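Local coordinates for protein peroxinectin A (Dictyostelium discoideum, PDB 6ERC) that reduces hydrogen peroxide at a haem while oxidising phenolic donors, and acts as a secreted haem peroxidase that also oxidises halides, at residues A[103-106]-A[111-114]; A[425-428]-A[432-435]. One frame throughout, in Å; residues are numbered along the deposited sequence.

Contact 1 of 2, residues A[103-106]-A[111-114]; sequences YFDP and NKTM. With NAG (2-acetamido-2-deoxy-beta-D-glucopyranose), chain D.
D105 and K112 bring the backbones nearest, their CA atoms 6.4 Å apart, where the irregular loop 103-106 passes the run 111-114 leading into strand 113-124. No direct hydrogen bond joins the two segments, and side chains do the work. M114 lays its sulfur over one face of the F104 ring, SD standing 3.8 Å from the F104 ring centroid and 11° off the normal, a Met-aromatic contact. CG of M114 lies anti to the carbonyl carbon (chi1 -67°) and the chain runs straight on through chi2, which carries SD over the ring; chi3 only turns the terminal methyl. Two residues earlier, the aliphatic part of K112 is what touches: its CG lies 3.5 Å from D105 OD1, while the ammonium end turns away to a weak bond with the carbonyl of G373. D105 is fixed from its own loop, OD1 accepting from the amide of I109 and OD2 from that of C100. A water lies 2.9 Å from D105 OD2 and accepts a weak bond from K112 N, linking the two segments. N111 carries a glycan, ND2 bonded to NAG C1. The chemistry is thus divided: sulfur on ring face, and a carboxylate held by backbone amides, with the lysine contributing its aliphatic chain rather than its charge.

Contact 2 of 2, residues A[425-428]-A[432-435]; sequences NAYK and DIDS
D432 opens the second segment beside Y427 and K428, the two residues just past the end of helix 417-426. D432 CA is 6.1 Å from Y427 CA, and Y427 is the first residue to leave helical conformation. The carboxylate of D432 meets the K428 side chain at a slant, OD2 being 3.3 Å from K428 CG. K428 NZ remains 4.1 Å from D432 OD2, beyond a salt bridge, although the lysine chain bends at its last torsion (chi4 70°); the opposite charges may still attract each other. The carbonyl of D432 approaches the tyrosine ring obliquely, with D432 O 3.1 Å from Y427 CD1, and accepts a hydrogen bond from N45.

I433 follows, supplying the central apolar contact. Its CA sits over the middle of one ring face, 3.6 Å from the Y427 ring centroid and 8° off the normal, a CH-pi contact made by backbone rather than by a side-chain tip. The branches of I433 continue over CD2 and CE2, with CG1 3.8 Å from Y427 CD2, and the residue also packs against W410 and I413.

D434 then meets the phenol end. Y427 OH donates to D434 OD2 across 3.1 Å, reaching the anti side of the carboxylate, 23° out of its plane. The same hydroxyl oxygen accepts a weak bond from the D434 amide. OD2 also forms a salt bridge with R388, which should favour a charged carboxylate and help orient it for the phenol.

S435 begins helix 435-441, with D434 at the N-cap position but making no side-chain capping bond. What results is a short loop linking two consecutive helices of the largely helical haem peroxidase fold, closed by a tyrosine folded back from the end of one helix against the residues preceding the next.

In the fold
Contact 1 closes before contact 2 opens along the chain, and both belong to the animal haem peroxidase family region. Their centres lie 23 Å apart, with nearest atoms about 14 Å from each other, so they do not touch. Contact 1 joins a loop to strand 113-124 of the four-stranded antiparallel sheet, whereas contact 2 spans the turn between helices 417-426 and 435-441. Helix 48-56 is a shared neighbour: R49 meets F104 and M114, while I51 and I55 meet Y427. One helix thus packs against both the loop connecting two adjacent strands of the sheet and a helical turn, bringing sequence-distant parts of the single chain together away from the annotated sites.

Contact 1 of 2, residues A[103-106]-A[111-114]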
loop_
_atom_site.group_PDB
_atom_site.type_symbol
_atom_site.label_atom_id
_atom_site.label_comp_id
_atom_site.label_asym_id
_atom_site.label_seq_id
_atom_site.Cartn_x
_atom_site.Cartn_y
_atom_site.Cartn_z
ATOM N N TYR A 103 13.303 -17.506 16.463
ATOM C CA TYR A 103 12.222 -17.670 15.499
ATOM C C TYR A 103 12.665 -18.312 14.193
ATOM O O TYR A 103 11.829 -18.908 13.505
ATOM C CB TYR A 103 11.573 -16.312 15.191
ATOM C CG TYR A 103 10.953 -15.654 16.403
ATOM C CD1 TYR A 103 11.706 -14.833 17.235
ATOM C CD2 TYR A 103 9.618 -15.860 16.720
ATOM C CE1 TYR A 103 11.143 -14.234 18.345
ATOM C CE2 TYR A 103 9.049 -15.266 17.826
ATOM C CZ TYR A 103 9.814 -14.455 18.635
ATOM O OH TYR A 103 9.246 -13.865 19.739
ATOM N N PHE A 104 13.949 -18.213 13.832
ATOM C CA PHE A 104 14.405 -18.729 12.548
ATOM C C PHE A 104 15.714 -19.507 12.635
ATOM O O PHE A 104 16.255 -19.889 11.589
ATOM C CB PHE A 104 14.557 -17.580 11.543
ATOM C CG PHE A 104 13.285 -16.820 11.295
ATOM C CD1 PHE A 104 12.264 -17.378 10.542
ATOM C CD2 PHE A 104 13.110 -15.546 11.811
ATOM C CE1 PHE A 104 11.092 -16.680 10.310
ATOM C CE2 PHE A 104 11.939 -14.845 11.584
ATOM C CZ PHE A 104 10.929 -15.413 10.831
ATOM N N ASP A 105 16.243 -19.761 13.834
ATOM C CA ASP A 105 17.477 -20.528 13.958
ATOM C C ASP A 105 17.702 -20.958 15.403
ATOM O O ASP A 105 18.755 -20.663 15.985
ATOM C CB ASP A 105 18.667 -19.709 13.458
ATOM C CG ASP A 105 19.953 -20.510 13.429
ATOM O OD1 ASP A 105 19.878 -21.747 13.276
ATOM O OD2 ASP A 105 21.037 -19.907 13.579
ATOM N N PRO A 106 16.749 -21.661 16.018
ATOM C CA PRO A 106 16.937 -22.056 17.421
ATOM C C PRO A 106 18.057 -23.061 17.617
ATOM O O PRO A 106 18.657 -23.098 18.698
ATOM C CB PRO A 106 15.571 -22.642 17.802
ATOM C CG PRO A 106 14.995 -23.112 16.511
ATOM C CD PRO A 106 15.471 -22.145 15.470
ATOM N N ASN A 111 23.937 -20.361 9.385
ATOM C CA ASN A 111 23.793 -20.195 7.943
ATOM C C ASN A 111 22.339 -20.042 7.508
ATOM O O ASN A 111 22.058 -20.084 6.304
ATOM C CB ASN A 111 24.435 -21.375 7.207
ATOM C CG ASN A 111 23.692 -22.683 7.425
ATOM O OD1 ASN A 111 22.632 -22.720 8.053
ATOM N ND2 ASN A 111 24.244 -23.769 6.894
ATOM N N LYS A 112 21.410 -19.863 8.444
ATOM C CA LYS A 112 19.996 -19.772 8.108
ATOM C C LYS A 112 19.661 -18.399 7.536
ATOM O O LYS A 112 20.204 -17.379 7.968
ATOM C CB LYS A 112 19.140 -20.044 9.345
ATOM C CG LYS A 112 19.169 -21.490 9.814
ATOM C CD LYS A 112 18.379 -22.389 8.880
ATOM C CE LYS A 112 18.282 -23.807 9.414
ATOM N NZ LYS A 112 17.465 -24.674 8.519
ATOM N N THR A 113 18.752 -18.379 6.561
ATOM C CA THR A 113 18.382 -17.149 5.877
ATOM C C THR A 113 16.886 -17.139 5.589
ATOM O O THR A 113 16.196 -18.155 5.696
ATOM C CB THR A 113 19.152 -16.977 4.561
ATOM O OG1 THR A 113 18.890 -18.094 3.702
ATOM C CG2 THR A 113 20.640 -16.884 4.819
ATOM N N MET A 114 16.395 -15.960 5.222
ATOM C CA MET A 114 15.043 -15.782 4.718
ATOM C C MET A 114 15.119 -15.254 3.293
ATOM O O MET A 114 15.946 -14.390 2.985
ATOM C CB MET A 114 14.244 -14.817 5.593
ATOM C CG MET A 114 13.953 -15.351 6.981
ATOM S SD MET A 114 13.065 -14.167 8.004
ATOM C CE MET A 114 14.353 -12.966 8.323
HETATM C C1 NAG D . 25.362 -24.065 6.017
HETATM C C2 NAG D . 26.300 -24.711 7.041
HETATM C C3 NAG D . 26.430 -26.204 6.771
HETATM C C4 NAG D . 25.087 -26.765 6.329
HETATM C C5 NAG D . 24.714 -26.178 4.973
HETATM C C6 NAG D . 23.224 -26.003 4.791
HETATM C C7 NAG D . 28.324 -23.749 8.094
HETATM C C8 NAG D . 27.710 -24.072 9.424
HETATM N N2 NAG D . 27.608 -24.072 7.009
HETATM O O3 NAG D . 26.880 -26.860 7.951
HETATM O O4 NAG D . 25.154 -28.183 6.223
HETATM O O5 NAG D . 25.307 -24.877 4.819
HETATM O O6 NAG D . 22.606 -27.217 4.386
HETATM O O7 NAG D . 29.424 -23.214 8.003
HETATM O O HOH W 1 21.280 -18.106 11.319
#

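Contact 2 of 2, residues A[425-428]-A[432-435]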
loop_
_atom_site.group_PDB
_atom_site.type_symbol
_atom_site.label_atom_id
_atom_site.label_comp_id
_atom_site.label_asym_id
_atom_site.label_seq_id
_atom_site.Cartn_x
_atom_site.Cartn_y
_atom_site.Cartn_z
ATOM N N ASN A 425 21.004 0.897 21.157
ATOM C CA ASN A 425 21.402 -0.499 21.020
ATOM C C ASN A 425 21.575 -0.888 19.555
ATOM O O ASN A 425 22.476 -1.663 19.216
ATOM C CB ASN A 425 20.362 -1.397 21.694
ATOM C CG ASN A 425 20.825 -2.837 21.831
ATOM O OD1 ASN A 425 21.835 -3.241 21.250
ATOM N ND2 ASN A 425 20.078 -3.625 22.600
ATOM N N ALA A 426 20.723 -0.361 18.673
ATOM C CA ALA A 426 20.771 -0.747 17.265
ATOM C C ALA A 426 21.851 0.012 16.503
ATOM O O ALA A 426 22.534 -0.568 15.652
ATOM C CB ALA A 426 19.407 -0.514 16.610
ATOM N N TYR A 427 22.013 1.300 16.786
ATOM C CA TYR A 427 22.971 2.143 16.089
ATOM C C TYR A 427 23.906 2.803 17.092
ATOM O O TYR A 427 23.522 3.088 18.230
ATOM C CB TYR A 427 22.262 3.223 15.266
ATOM C CG TYR A 427 21.181 2.688 14.360
ATOM C CD1 TYR A 427 21.486 2.203 13.097
ATOM C CD2 TYR A 427 19.858 2.671 14.766
ATOM C CE1 TYR A 427 20.502 1.714 12.265
ATOM C CE2 TYR A 427 18.865 2.186 13.943
ATOM C CZ TYR A 427 19.191 1.710 12.693
ATOM O OH TYR A 427 18.205 1.225 11.870
ATOM N N LYS A 428 25.142 3.049 16.658
ATOM C CA LYS A 428 26.104 3.743 17.501
ATOM C C LYS A 428 26.062 5.253 17.315
ATOM O O LYS A 428 26.523 5.985 18.197
ATOM C CB LYS A 428 27.522 3.223 17.228
ATOM C CG LYS A 428 28.074 3.563 15.855
ATOM C CD LYS A 428 29.330 2.753 15.559
ATOM C CE LYS A 428 29.980 3.174 14.247
ATOM N NZ LYS A 428 30.607 4.525 14.334
ATOM N N ASP A 432 23.803 7.066 11.721
ATOM C CA ASP A 432 23.759 5.698 11.223
ATOM C C ASP A 432 22.348 5.130 11.192
ATOM O O ASP A 432 22.156 4.010 10.707
ATOM C CB ASP A 432 24.643 4.788 12.085
ATOM C CG ASP A 432 26.074 5.270 12.170
ATOM O OD1 ASP A 432 26.548 5.907 11.206
ATOM O OD2 ASP A 432 26.726 5.005 13.201
ATOM N N ILE A 433 21.360 5.869 11.698
ATOM C CA ILE A 433 19.998 5.356 11.772
ATOM C C ILE A 433 19.428 5.201 10.370
ATOM O O ILE A 433 19.590 6.079 9.512
ATOM C CB ILE A 433 19.120 6.288 12.627
ATOM C CG1 ILE A 433 19.702 6.429 14.038
ATOM C CG2 ILE A 433 17.704 5.752 12.707
ATOM C CD1 ILE A 433 19.017 7.481 14.890
ATOM N N ASP A 434 18.760 4.076 10.127
ATOM C CA ASP A 434 18.021 3.894 8.885
ATOM C C ASP A 434 16.837 4.855 8.838
ATOM O O ASP A 434 16.100 4.992 9.819
ATOM C CB ASP A 434 17.529 2.451 8.764
ATOM C CG ASP A 434 18.594 1.510 8.238
ATOM O OD1 ASP A 434 19.103 1.758 7.126
ATOM O OD2 ASP A 434 18.920 0.524 8.931
ATOM N N SER A 435 16.650 5.518 7.693
ATOM C CA SER A 435 15.553 6.474 7.562
ATOM C C SER A 435 14.224 5.860 7.983
ATOM O O SER A 435 13.390 6.530 8.603
ATOM C CB SER A 435 15.469 6.984 6.123
ATOM O OG SER A 435 16.506 7.909 5.851
#